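Long-range contacts in trehalose-6-phosphate phosphatase (Cryptococcus neoformans, PDB 5DX9), which belongs to the trehalose-phosphatase family of the haloacid dehalogenase (HAD) superfamily and holds a magnesium ion next to a glycan-binding pocket: residues A[4-9]-A[286-291]; A[29-34]-A[292-297]; A[63-68]-A[84-89]; A[215-220]-A[272-277]. One frame throughout, in Å; residues are numbered along the deposited sequence.

Contact 1: A[4-9]-A[286-291]; sequences PALDTA and WHVTCP
A5 and H287 form a single beta bridge, their CA atoms 5.0 Å apart, where the N-terminal tail runs roughly at right angles to the outermost strand 286-288. Two backbone bonds to H287, one given and one accepted, make the bridge. Its O takes the N-H of L6 at 3.0 Å (165° at the hydrogen), whereas its N reaches P4 O at 3.3 Å in a more bent bond of 136°. The side chains of W286 and H287 then close round the tail. The first torsion of H287 (chi1 81°) sets the imidazole between its own backbone N and carbonyl carbon and brings one ring face to A5, whose CA lies 3.9 Å from the ring centroid. ND1 of this ring is hydrogen-bonded to T3 OG1, one residue before P4. On the other flank, L6 lays CD1 over one face of the W286 indole, 4.2 Å from the centroid of the five-membered ring. P4 crosses the indole at about a right angle, with CG 3.7 Å from W286 CE3, and D7 CB touches the far rim at CZ3. A5 O sits at the ring edge, near its plane, 3.3 Å from W286 CE3. L6 also rests CB on V288 CG2 and touches F271 and T273 of strand 270-275. D7 is the centre of an inverse gamma turn and the N-cap of helix 8-17. The tail is thus held by two backbone bonds and by packing on the two rings, and no ion pair between the segments takes part.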
loop_
_atom_site.group_PDB
_atom_site.type_symbol
_atom_site.label_atom_id
_atom_site.label_comp_id
_atom_site.label_asym_id
_atom_site.label_seq_id
_atom_site.Cartn_x
_atom_site.Cartn_y
_atom_site.Cartn_z
ATOM N N PRO A 4 -19.068 -8.189 -1.140
ATOM C CA PRO A 4 -19.220 -9.289 -2.091
ATOM C C PRO A 4 -17.851 -9.776 -2.544
ATOM O O PRO A 4 -16.897 -8.996 -2.532
ATOM C CB PRO A 4 -19.989 -8.649 -3.248
ATOM C CG PRO A 4 -19.595 -7.210 -3.194
ATOM C CD PRO A 4 -19.418 -6.887 -1.734
ATOM N N ALA A 5 -17.747 -11.042 -2.927
ATOM C CA ALA A 5 -16.494 -11.556 -3.448
ATOM C C ALA A 5 -16.224 -10.896 -4.793
ATOM O O ALA A 5 -17.151 -10.669 -5.570
ATOM C CB ALA A 5 -16.539 -13.065 -3.580
ATOM N N LEU A 6 -14.959 -10.572 -5.052
ATOM C CA LEU A 6 -14.568 -9.922 -6.300
ATOM C C LEU A 6 -15.183 -10.608 -7.515
ATOM O O LEU A 6 -14.948 -11.789 -7.762
ATOM C CB LEU A 6 -13.047 -9.899 -6.436
ATOM C CG LEU A 6 -12.506 -9.367 -7.764
ATOM C CD1 LEU A 6 -12.796 -7.875 -7.925
ATOM C CD2 LEU A 6 -11.014 -9.652 -7.874
ATOM N N ASP A 7 -15.992 -9.861 -8.258
ATOM C CA ASP A 7 -16.607 -10.373 -9.472
ATOM C C ASP A 7 -15.575 -10.379 -10.595
ATOM O O ASP A 7 -15.478 -9.423 -11.368
ATOM C CB ASP A 7 -17.827 -9.531 -9.852
ATOM C CG ASP A 7 -18.608 -10.121 -11.011
ATOM O OD1 ASP A 7 -18.433 -11.324 -11.295
ATOM O OD2 ASP A 7 -19.403 -9.385 -11.630
ATOM N N THR A 8 -14.799 -11.459 -10.666
ATOM C CA THR A 8 -13.702 -11.563 -11.624
ATOM C C THR A 8 -14.203 -11.466 -13.063
ATOM O O THR A 8 -13.490 -10.990 -13.947
ATOM C CB THR A 8 -12.916 -12.881 -11.440
ATOM O OG1 THR A 8 -13.830 -13.983 -11.360
ATOM C CG2 THR A 8 -12.084 -12.834 -10.165
ATOM N N ALA A 9 -15.438 -11.906 -13.287
ATOM C CA ALA A 9 -16.057 -11.817 -14.603
ATOM C C ALA A 9 -16.230 -10.361 -15.015
ATOM O O ALA A 9 -15.771 -9.951 -16.081
ATOM C CB ALA A 9 -17.396 -12.537 -14.614
ATOM N N TRP A 286 -14.761 -4.795 -2.608
ATOM C CA TRP A 286 -14.716 -6.243 -2.817
ATOM C C TRP A 286 -13.780 -6.949 -1.840
ATOM O O TRP A 286 -13.064 -6.306 -1.071
ATOM C CB TRP A 286 -14.266 -6.570 -4.244
ATOM C CG TRP A 286 -15.002 -5.839 -5.309
ATOM C CD1 TRP A 286 -14.665 -4.636 -5.859
ATOM C CD2 TRP A 286 -16.199 -6.262 -5.971
ATOM N NE1 TRP A 286 -15.584 -4.278 -6.815
ATOM C CE2 TRP A 286 -16.533 -5.262 -6.905
ATOM C CE3 TRP A 286 -17.024 -7.385 -5.855
ATOM C CZ2 TRP A 286 -17.656 -5.355 -7.723
ATOM C CZ3 TRP A 286 -18.137 -7.474 -6.671
ATOM C CH2 TRP A 286 -18.444 -6.466 -7.591
ATOM N N HIS A 287 -13.775 -8.279 -1.892
ATOM C CA HIS A 287 -12.815 -9.058 -1.122
ATOM C C HIS A 287 -12.379 -10.309 -1.863
ATOM O O HIS A 287 -13.044 -10.774 -2.795
ATOM C CB HIS A 287 -13.386 -9.462 0.244
ATOM C CG HIS A 287 -14.288 -10.660 0.195
ATOM N ND1 HIS A 287 -15.662 -10.553 0.107
ATOM C CD2 HIS A 287 -14.014 -11.985 0.222
ATOM C CE1 HIS A 287 -16.193 -11.763 0.083
ATOM N NE2 HIS A 287 -15.219 -12.650 0.150
ATOM N N VAL A 288 -11.247 -10.837 -1.419
ATOM C CA VAL A 288 -10.771 -12.157 -1.787
ATOM C C VAL A 288 -10.205 -12.766 -0.509
ATOM O O VAL A 288 -9.603 -12.056 0.296
ATOM C CB VAL A 288 -9.713 -12.098 -2.898
ATOM C CG1 VAL A 288 -8.955 -13.410 -2.985
ATOM C CG2 VAL A 288 -10.373 -11.762 -4.225
ATOM N N THR A 289 -10.416 -14.060 -0.298
ATOM C CA THR A 289 -10.078 -14.665 0.989
ATOM C C THR A 289 -8.577 -14.851 1.205
ATOM O O THR A 289 -8.092 -14.730 2.328
ATOM C CB THR A 289 -10.767 -16.030 1.162
ATOM O OG1 THR A 289 -10.621 -16.799 -0.036
ATOM C CG2 THR A 289 -12.242 -15.840 1.456
ATOM N N CYS A 290 -7.850 -15.135 0.130
ATOM C CA CYS A 290 -6.434 -15.473 0.222
ATOM C C CYS A 290 -5.596 -14.666 -0.759
ATOM O O CYS A 290 -6.092 -14.242 -1.807
ATOM C CB CYS A 290 -6.232 -16.970 -0.036
ATOM S SG CYS A 290 -7.234 -18.049 1.001
ATOM N N PRO A 291 -4.313 -14.457 -0.427
ATOM C CA PRO A 291 -3.399 -13.777 -1.346
ATOM C C PRO A 291 -3.273 -14.564 -2.643
ATOM O O PRO A 291 -3.118 -13.977 -3.710
ATOM C CB PRO A 291 -2.067 -13.757 -0.581
ATOM C CG PRO A 291 -2.434 -14.019 0.846
ATOM C CD PRO A 291 -3.631 -14.902 0.798
#

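Contact 2: A[29-34]-A[292-297]; sequences GTLTPI and EEVVEA. With GLC (alpha-D-glucopyranose), chain B.
In V294 the first torsion (chi1 170°) puts CG1 anti to the backbone N and leaves CG2 beside it, so that the two methyls straddle T30 O; V295, turned the same way, sends CG2 towards L31. These valines belong to the C-terminal helix 291-306, which packs against the loop following strand 21-25 of the HAD-type alpha/beta fold, the loop whose N26 and D28 bind the magnesium ion. T30 O lies 3.6 Å from V294 CB, with both methyl carbons a little farther off, a close fit of a carbonyl oxygen into a branched aliphatic side chain. L31 starts off pointing away from the helix, but its branch point swings CD2 back, 4.0 Å from V295 CG2 and 4.3 Å from V294 CG1. L31 and V295 cross at about a right angle; I51 of helix 45-56 touches L31, and T47 touches V295. At the more open end the chain of E292 is bent by its second torsion (chi2 87°) and brings its carboxylate to the proline ring, where OE2 stands 3.6 Å from P33 CG. Between the segments the contact is by van der Waals packing, with one backbone carbonyl among the aliphatic groups and a carboxylate at the margin. T30 turns its hydroxyl the other way: OG1 is hydrogen-bonded to N26 OD1, which ties the residue resting on the helix to a magnesium ligand. P33 and I34 continue into the sugar pocket. There the alpha-D-glucopyranose, hydrogen-bonded to V35 N and R144 NE among others, places O6 3.4 Å from I34 CA.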
loop_
_atom_site.group_PDB
_atom_site.type_symbol
_atom_site.label_atom_id
_atom_site.label_comp_id
_atom_site.label_asym_id
_atom_site.label_seq_id
_atom_site.Cartn_x
_atom_site.Cartn_y
_atom_site.Cartn_z
ATOM N N GLY A 29 0.721 -10.556 2.683
ATOM C CA GLY A 29 -0.666 -10.917 2.914
ATOM C C GLY A 29 -1.564 -10.661 1.716
ATOM O O GLY A 29 -2.739 -11.029 1.715
ATOM N N THR A 30 -1.011 -10.030 0.686
ATOM C CA THR A 30 -1.798 -9.680 -0.486
ATOM C C THR A 30 -1.313 -10.402 -1.737
ATOM O O THR A 30 -2.103 -11.020 -2.444
ATOM C CB THR A 30 -1.779 -8.168 -0.741
ATOM O OG1 THR A 30 -2.416 -7.494 0.354
ATOM C CG2 THR A 30 -2.518 -7.841 -2.032
ATOM N N LEU A 31 -0.015 -10.316 -2.007
ATOM C CA LEU A 31 0.582 -11.028 -3.133
ATOM C C LEU A 31 1.290 -12.290 -2.665
ATOM O O LEU A 31 1.625 -13.167 -3.462
ATOM C CB LEU A 31 1.559 -10.126 -3.884
ATOM C CG LEU A 31 0.912 -9.130 -4.844
ATOM C CD1 LEU A 31 1.965 -8.326 -5.581
ATOM C CD2 LEU A 31 0.012 -9.864 -5.825
ATOM N N THR A 32 1.510 -12.376 -1.359
ATOM C CA THR A 32 2.207 -13.510 -0.771
ATOM C C THR A 32 1.675 -13.726 0.639
ATOM O O THR A 32 1.277 -12.772 1.306
ATOM C CB THR A 32 3.740 -13.287 -0.745
ATOM O OG1 THR A 32 4.410 -14.523 -0.468
ATOM C CG2 THR A 32 4.118 -12.250 0.305
ATOM N N PRO A 33 1.641 -14.985 1.089
ATOM C CA PRO A 33 1.106 -15.294 2.419
ATOM C C PRO A 33 1.897 -14.645 3.554
ATOM O O PRO A 33 3.077 -14.329 3.396
ATOM C CB PRO A 33 1.213 -16.821 2.497
ATOM C CG PRO A 33 1.286 -17.279 1.074
ATOM C CD PRO A 33 2.014 -16.200 0.343
ATOM N N ILE A 34 1.229 -14.431 4.682
ATOM C CA ILE A 34 1.907 -14.095 5.927
ATOM C C ILE A 34 2.662 -15.332 6.390
ATOM O O ILE A 34 2.096 -16.420 6.420
ATOM C CB ILE A 34 0.913 -13.644 7.020
ATOM C CG1 ILE A 34 0.059 -12.478 6.517
ATOM C CG2 ILE A 34 1.646 -13.274 8.310
ATOM C CD1 ILE A 34 0.859 -11.245 6.169
ATOM N N GLU A 292 -3.347 -15.888 -2.542
ATOM C CA GLU A 292 -3.210 -16.749 -3.708
ATOM C C GLU A 292 -4.323 -16.491 -4.722
ATOM O O GLU A 292 -4.104 -16.588 -5.929
ATOM C CB GLU A 292 -3.207 -18.223 -3.296
ATOM C CG GLU A 292 -1.942 -18.681 -2.569
ATOM C CD GLU A 292 -1.992 -18.450 -1.065
ATOM O OE1 GLU A 292 -2.638 -17.482 -0.613
ATOM O OE2 GLU A 292 -1.381 -19.252 -0.329
ATOM N N GLU A 293 -5.514 -16.163 -4.229
ATOM C CA GLU A 293 -6.649 -15.904 -5.109
ATOM C C GLU A 293 -6.497 -14.550 -5.791
ATOM O O GLU A 293 -7.011 -14.338 -6.889
ATOM C CB GLU A 293 -7.970 -15.961 -4.335
ATOM C CG GLU A 293 -8.298 -17.319 -3.735
ATOM C CD GLU A 293 -9.688 -17.363 -3.112
ATOM O OE1 GLU A 293 -10.419 -16.353 -3.200
ATOM O OE2 GLU A 293 -10.052 -18.412 -2.538
ATOM N N VAL A 294 -5.795 -13.631 -5.135
ATOM C CA VAL A 294 -5.501 -12.345 -5.745
ATOM C C VAL A 294 -4.652 -12.552 -6.992
ATOM O O VAL A 294 -4.884 -11.925 -8.024
ATOM C CB VAL A 294 -4.763 -11.399 -4.784
ATOM C CG1 VAL A 294 -4.266 -10.180 -5.538
ATOM C CG2 VAL A 294 -5.671 -10.986 -3.638
ATOM N N VAL A 295 -3.672 -13.444 -6.887
ATOM C CA VAL A 295 -2.787 -13.748 -8.008
ATOM C C VAL A 295 -3.508 -14.534 -9.095
ATOM O O VAL A 295 -3.412 -14.200 -10.274
ATOM C CB VAL A 295 -1.555 -14.548 -7.554
ATOM C CG1 VAL A 295 -0.765 -15.038 -8.762
ATOM C CG2 VAL A 295 -0.686 -13.701 -6.641
ATOM N N GLU A 296 -4.226 -15.576 -8.690
ATOM C CA GLU A 296 -4.956 -16.421 -9.630
ATOM C C GLU A 296 -5.999 -15.630 -10.416
ATOM O O GLU A 296 -6.281 -15.941 -11.570
ATOM C CB GLU A 296 -5.625 -17.586 -8.896
ATOM C CG GLU A 296 -4.642 -18.578 -8.292
ATOM C CD GLU A 296 -5.325 -19.815 -7.740
ATOM O OE1 GLU A 296 -6.515 -19.720 -7.365
ATOM O OE2 GLU A 296 -4.675 -20.883 -7.690
ATOM N N ALA A 297 -6.570 -14.610 -9.786
ATOM C CA ALA A 297 -7.518 -13.737 -10.470
ATOM C C ALA A 297 -6.876 -13.113 -11.703
ATOM O O ALA A 297 -7.494 -13.021 -12.764
ATOM C CB ALA A 297 -8.017 -12.655 -9.532
HETATM C C1 GLC B . 4.517 -8.716 8.043
HETATM C C2 GLC B . 4.038 -9.301 9.372
HETATM C C3 GLC B . 5.046 -10.298 9.925
HETATM C C4 GLC B . 5.414 -11.352 8.889
HETATM C C5 GLC B . 5.852 -10.693 7.583
HETATM C C6 GLC B . 6.045 -11.715 6.463
HETATM O O2 GLC B . 3.812 -8.231 10.309
HETATM O O3 GLC B . 4.494 -10.944 11.078
HETATM O O4 GLC B . 6.457 -12.174 9.435
HETATM O O5 GLC B . 4.876 -9.757 7.133
HETATM O O6 GLC B . 4.886 -12.552 6.352
#

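Contact 3: A[63-68]-A[84-89]; sequences YLISGR and GLSAEH. With G6P (6-O-phosphono-alpha-D-glucopyranose), chain C.
L64 and S86 are each bonded through both N and O between parallel strands 60-65 and 84-87, the two strands of a beta-alpha-beta unit. L64 N donates to G84 O, S86 N to L64 O at 2.7 Å, and S66 N to S86 O at 3.1 Å. Past the strands the chains stay joined: H89 N gives a straight bond to S66 O (2.9 Å, 168°), and E88 N a more bent one to R68 O (2.6 Å). S66 OG accepts R68 N at 2.9 Å, an ST turn. Its approach to O1P of 6-O-phosphono-alpha-D-glucopyranose is too short to trust, but G67 N clearly donates to O3P at 2.7 Å. G67 CA sits over one face of the H89 imidazole, whose NE2 is bonded to E182 OE2. S86 OG is bonded to F92 O and G67 O to K135 NZ. Both carboxylate oxygens of E88 are also taken, OE1 by A137 N and S138 OG, OE2 by K136 N. R68 NE makes a salt bridge to D28, and NH2 binds P38 O. With backbone and side chains engaged, the loop ends are probably held firmly enough to present G67 N-H to the phosphate.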
loop_
_atom_site.group_PDB
_atom_site.type_symbol
_atom_site.label_atom_id
_atom_site.label_comp_id
_atom_site.label_asym_id
_atom_site.label_seq_id
_atom_site.Cartn_x
_atom_site.Cartn_y
_atom_site.Cartn_z
ATOM N N TYR A 63 2.134 -0.640 -9.599
ATOM C CA TYR A 63 2.880 -0.261 -8.408
ATOM C C TYR A 63 2.693 -1.282 -7.299
ATOM O O TYR A 63 1.633 -1.898 -7.180
ATOM C CB TYR A 63 2.435 1.112 -7.897
ATOM C CG TYR A 63 3.176 2.294 -8.476
ATOM C CD1 TYR A 63 4.130 2.972 -7.728
ATOM C CD2 TYR A 63 2.912 2.744 -9.762
ATOM C CE1 TYR A 63 4.804 4.060 -8.246
ATOM C CE2 TYR A 63 3.582 3.831 -10.290
ATOM C CZ TYR A 63 4.527 4.487 -9.528
ATOM O OH TYR A 63 5.199 5.573 -10.047
ATOM N N LEU A 64 3.729 -1.458 -6.490
ATOM C CA LEU A 64 3.576 -2.106 -5.199
ATOM C C LEU A 64 3.536 -1.012 -4.142
ATOM O O LEU A 64 4.359 -0.098 -4.160
ATOM C CB LEU A 64 4.714 -3.090 -4.923
ATOM C CG LEU A 64 4.884 -4.253 -5.902
ATOM C CD1 LEU A 64 5.912 -5.239 -5.369
ATOM C CD2 LEU A 64 3.558 -4.947 -6.160
ATOM N N ILE A 65 2.561 -1.085 -3.244
ATOM C CA ILE A 65 2.464 -0.128 -2.152
ATOM C C ILE A 65 2.527 -0.894 -0.844
ATOM O O ILE A 65 1.585 -1.596 -0.476
ATOM C CB ILE A 65 1.174 0.711 -2.233
ATOM C CG1 ILE A 65 1.105 1.427 -3.585
ATOM C CG2 ILE A 65 1.113 1.714 -1.091
ATOM C CD1 ILE A 65 -0.051 2.396 -3.715
ATOM N N SER A 66 3.653 -0.769 -0.151
ATOM C CA SER A 66 3.952 -1.647 0.971
ATOM C C SER A 66 4.555 -0.911 2.162
ATOM O O SER A 66 5.025 0.217 2.036
ATOM C CB SER A 66 4.900 -2.755 0.513
ATOM O OG SER A 66 5.261 -3.596 1.589
ATOM N N GLY A 67 4.532 -1.560 3.321
ATOM C CA GLY A 67 5.192 -1.030 4.500
ATOM C C GLY A 67 6.638 -1.481 4.521
ATOM O O GLY A 67 7.431 -1.050 5.360
ATOM N N ARG A 68 6.975 -2.362 3.585
ATOM C CA ARG A 68 8.328 -2.875 3.442
ATOM C C ARG A 68 9.346 -1.777 3.142
ATOM O O ARG A 68 8.995 -0.682 2.688
ATOM C CB ARG A 68 8.378 -3.930 2.336
ATOM C CG ARG A 68 7.731 -5.250 2.702
ATOM C CD ARG A 68 8.640 -6.093 3.581
ATOM N NE ARG A 68 8.054 -7.404 3.844
ATOM C CZ ARG A 68 8.737 -8.454 4.283
ATOM N NH1 ARG A 68 10.041 -8.351 4.508
ATOM N NH2 ARG A 68 8.119 -9.609 4.491
ATOM N N GLY A 84 6.647 0.059 -10.614
ATOM C CA GLY A 84 6.851 1.087 -9.611
ATOM C C GLY A 84 6.861 0.465 -8.228
ATOM O O GLY A 84 6.282 -0.602 -8.019
ATOM N N LEU A 85 7.521 1.123 -7.282
ATOM C CA LEU A 85 7.613 0.595 -5.926
ATOM C C LEU A 85 7.475 1.697 -4.878
ATOM O O LEU A 85 8.169 2.712 -4.932
ATOM C CB LEU A 85 8.935 -0.150 -5.732
ATOM C CG LEU A 85 9.168 -1.382 -6.608
ATOM C CD1 LEU A 85 10.561 -1.949 -6.380
ATOM C CD2 LEU A 85 8.112 -2.442 -6.338
ATOM N N SER A 86 6.565 1.492 -3.932
ATOM C CA SER A 86 6.406 2.413 -2.816
ATOM C C SER A 86 6.719 1.678 -1.517
ATOM O O SER A 86 6.155 0.618 -1.243
ATOM C CB SER A 86 4.995 2.999 -2.790
ATOM O OG SER A 86 4.887 4.027 -1.821
ATOM N N ALA A 87 7.632 2.231 -0.727
ATOM C CA ALA A 87 8.128 1.534 0.451
ATOM C C ALA A 87 7.847 2.298 1.735
ATOM O O ALA A 87 7.734 3.524 1.733
ATOM C CB ALA A 87 9.622 1.272 0.316
ATOM N N GLU A 88 7.731 1.550 2.828
ATOM C CA GLU A 88 7.568 2.115 4.162
ATOM C C GLU A 88 6.352 3.033 4.254
ATOM O O GLU A 88 6.431 4.142 4.785
ATOM C CB GLU A 88 8.842 2.857 4.577
ATOM C CG GLU A 88 10.099 2.003 4.424
ATOM C CD GLU A 88 11.281 2.515 5.225
ATOM O OE1 GLU A 88 11.066 3.095 6.309
ATOM O OE2 GLU A 88 12.428 2.332 4.768
ATOM N N HIS A 89 5.233 2.555 3.717
ATOM C CA HIS A 89 3.943 3.222 3.864
ATOM C C HIS A 89 3.886 4.582 3.181
ATOM O O HIS A 89 3.249 5.510 3.678
ATOM C CB HIS A 89 3.597 3.366 5.348
ATOM C CG HIS A 89 3.507 2.057 6.066
ATOM N ND1 HIS A 89 2.372 1.277 6.052
ATOM C CD2 HIS A 89 4.419 1.381 6.806
ATOM C CE1 HIS A 89 2.585 0.178 6.758
ATOM N NE2 HIS A 89 3.820 0.220 7.226
HETATM C C1 G6P C . 5.958 -7.103 7.077
HETATM C C2 G6P C . 7.248 -6.307 7.224
HETATM C C3 G6P C . 7.081 -5.143 8.180
HETATM C C4 G6P C . 5.986 -4.217 7.691
HETATM C C5 G6P C . 4.703 -4.923 7.211
HETATM C C6 G6P C . 4.042 -4.168 6.042
HETATM O O1 G6P C . 5.620 -7.826 8.263
HETATM O O2 G6P C . 8.284 -7.178 7.674
HETATM O O3 G6P C . 8.287 -4.368 8.236
HETATM O O4 G6P C . 5.730 -3.339 8.796
HETATM O O5 G6P C . 4.876 -6.252 6.696
HETATM O O6 G6P C . 4.077 -4.950 4.822
HETATM P P G6P C . 2.972 -4.738 3.644
HETATM O O1P G6P C . 3.547 -5.062 2.177
HETATM O O2P G6P C . 1.834 -5.651 3.893
HETATM O O3P G6P C . 2.486 -3.207 3.737
#

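Contact 4: A[215-220]-A[272-277]; sequences TDEDMF and ATTVGP
This is a buried helix-on-sheet contact, made by one aromatic ring and one water: F220 of helix 217-225 packs against strand 270-275 of the central mixed sheet. The ring's first torsion (chi1 -56°, CG anti to the carbonyl carbon) carries it toward the strand, where it spans three consecutive residues. CD1 meets A272 CB at 4.0 Å, CZ comes within 3.4 Å of T273 O, and CE2 is 3.7 Å from T274 CB. F220 and T274 cross at about a right angle. Within 215-220, D216 O lies over the centre of one ring face and E217 OE1 in the ring plane at the edge. Beyond the ring's edge the link becomes polar. One water donates to E217 OE2 and accepts from T274 OG1, 2.9 Å in each case, bridging side-chain oxygens that stand 4.3 Å apart. Both ends are held further: E217 OE1 accepts L283 N, its OE2 is bonded to T282 OG1, and T274 OG1 to K280 NZ. Helix 217-225 follows strand 206-211 in the chain, and its F220 reaches the next strand of the sheet; T282 and A284 of the loop after strand 270-275 also touch the ring. On the strand's outer flank A272 and T274 pair with W286 of strand 286-288, while T273 bonds C209 and G211 of strand 206-211.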
loop_
_atom_site.group_PDB
_atom_site.type_symbol
_atom_site.label_atom_id
_atom_site.label_comp_id
_atom_site.label_asym_id
_atom_site.label_seq_id
_atom_site.Cartn_x
_atom_site.Cartn_y
_atom_site.Cartn_z
ATOM N N THR A 215 -3.733 -0.738 7.455
ATOM C CA THR A 215 -3.011 0.351 6.807
ATOM C C THR A 215 -3.446 0.496 5.349
ATOM O O THR A 215 -3.285 1.553 4.740
ATOM C CB THR A 215 -1.485 0.129 6.864
ATOM O OG1 THR A 215 -1.149 -1.059 6.140
ATOM C CG2 THR A 215 -1.016 -0.010 8.308
ATOM N N ASP A 216 -4.001 -0.576 4.797
ATOM C CA ASP A 216 -4.419 -0.591 3.401
ATOM C C ASP A 216 -5.776 0.058 3.222
ATOM O O ASP A 216 -6.179 0.372 2.101
ATOM C CB ASP A 216 -4.439 -2.022 2.868
ATOM C CG ASP A 216 -3.067 -2.649 2.869
ATOM O OD1 ASP A 216 -2.927 -3.790 3.360
ATOM O OD2 ASP A 216 -2.123 -1.992 2.382
ATOM N N GLU A 217 -6.477 0.263 4.334
ATOM C CA GLU A 217 -7.752 0.967 4.310
ATOM C C GLU A 217 -7.551 2.423 3.885
ATOM O O GLU A 217 -8.480 3.068 3.396
ATOM C CB GLU A 217 -8.440 0.898 5.680
ATOM C CG GLU A 217 -8.809 -0.516 6.127
ATOM C CD GLU A 217 -9.906 -1.129 5.273
ATOM O OE1 GLU A 217 -10.817 -0.385 4.860
ATOM O OE2 GLU A 217 -9.852 -2.350 5.010
ATOM N N ASP A 218 -6.340 2.942 4.077
ATOM C CA ASP A 218 -6.018 4.292 3.619
ATOM C C ASP A 218 -6.141 4.360 2.100
ATOM O O ASP A 218 -6.623 5.348 1.546
ATOM C CB ASP A 218 -4.608 4.708 4.051
ATOM C CG ASP A 218 -4.523 5.063 5.523
ATOM O OD1 ASP A 218 -5.542 5.504 6.098
ATOM O OD2 ASP A 218 -3.426 4.903 6.106
HETATM N N MSE A 219 -5.692 3.299 1.437
HETATM C CA MSE A 219 -5.826 3.175 -0.006
HETATM C C MSE A 219 -7.291 3.124 -0.420
HETATM O O MSE A 219 -7.706 3.813 -1.349
HETATM C CB MSE A 219 -5.098 1.926 -0.503
HETATM C CG MSE A 219 -3.613 1.925 -0.202
HETATM SE SE MSE A 219 -2.622 0.750 -1.392
HETATM C CE MSE A 219 -3.314 -0.974 -0.795
ATOM N N PHE A 220 -8.073 2.305 0.277
ATOM C CA PHE A 220 -9.485 2.141 -0.047
ATOM C C PHE A 220 -10.244 3.450 0.135
ATOM O O PHE A 220 -11.106 3.794 -0.677
ATOM C CB PHE A 220 -10.107 1.041 0.813
ATOM C CG PHE A 220 -9.406 -0.288 0.699
ATOM C CD1 PHE A 220 -8.675 -0.604 -0.436
ATOM C CD2 PHE A 220 -9.471 -1.214 1.729
ATOM C CE1 PHE A 220 -8.025 -1.818 -0.544
ATOM C CE2 PHE A 220 -8.821 -2.430 1.628
ATOM C CZ PHE A 220 -8.099 -2.733 0.493
ATOM N N ALA A 272 -11.630 -1.797 -5.601
ATOM C CA ALA A 272 -10.899 -1.842 -4.340
ATOM C C ALA A 272 -11.165 -3.160 -3.628
ATOM O O ALA A 272 -12.297 -3.451 -3.238
ATOM C CB ALA A 272 -11.284 -0.666 -3.457
ATOM N N THR A 273 -10.110 -3.947 -3.456
ATOM C CA THR A 273 -10.245 -5.300 -2.944
ATOM C C THR A 273 -9.413 -5.524 -1.685
ATOM O O THR A 273 -8.189 -5.378 -1.696
ATOM C CB THR A 273 -9.836 -6.335 -4.015
ATOM O OG1 THR A 273 -10.573 -6.091 -5.220
ATOM C CG2 THR A 273 -10.122 -7.741 -3.534
ATOM N N THR A 274 -10.084 -5.873 -0.595
ATOM C CA THR A 274 -9.382 -6.271 0.613
ATOM C C THR A 274 -9.152 -7.772 0.592
ATOM O O THR A 274 -9.909 -8.511 -0.033
ATOM C CB THR A 274 -10.158 -5.891 1.889
ATOM O OG1 THR A 274 -9.315 -6.089 3.035
ATOM C CG2 THR A 274 -11.421 -6.741 2.034
ATOM N N VAL A 275 -8.095 -8.219 1.263
ATOM C CA VAL A 275 -7.878 -9.646 1.459
ATOM C C VAL A 275 -8.345 -10.034 2.859
ATOM O O VAL A 275 -7.860 -9.504 3.862
ATOM C CB VAL A 275 -6.403 -10.045 1.269
ATOM C CG1 VAL A 275 -6.247 -11.551 1.410
ATOM C CG2 VAL A 275 -5.900 -9.587 -0.090
ATOM N N GLY A 276 -9.299 -10.955 2.912
ATOM C CA GLY A 276 -9.925 -11.366 4.155
ATOM C C GLY A 276 -11.293 -11.958 3.865
ATOM O O GLY A 276 -11.658 -12.125 2.701
ATOM N N PRO A 277 -12.059 -12.271 4.920
ATOM C CA PRO A 277 -13.377 -12.903 4.784
ATOM C C PRO A 277 -14.487 -11.914 4.438
ATOM O O PRO A 277 -14.343 -10.715 4.682
ATOM C CB PRO A 277 -13.609 -13.513 6.166
ATOM C CG PRO A 277 -12.892 -12.584 7.088
ATOM C CD PRO A 277 -11.689 -12.067 6.332
HETATM O O HOH W 1 -7.678 -4.305 4.692
#

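All four contacts gather on the central sheet and its covering helices. Contact 3 joins strands 60-65 and 84-87 in one half of the sheet; contacts 1 and 4 lie in the other, where 286-288 and 270-275 are neighbours, and V288 O meets G276 N at 2.9 Å. Contact 2, where helix 291-306 meets the loop after strand 21-25, has its centre about 11 Å from that of contact 1 and 13 Å from that of contact 4. Contacts 1 and 3 are farthest apart, about 22 Å between centres. Along the chain contact 3 closes before contact 4 opens, and contact 1 encloses both; contacts 1 and 2 interleave. The two chain ends thus pack beside a core whose loops hold the magnesium ion and sugars.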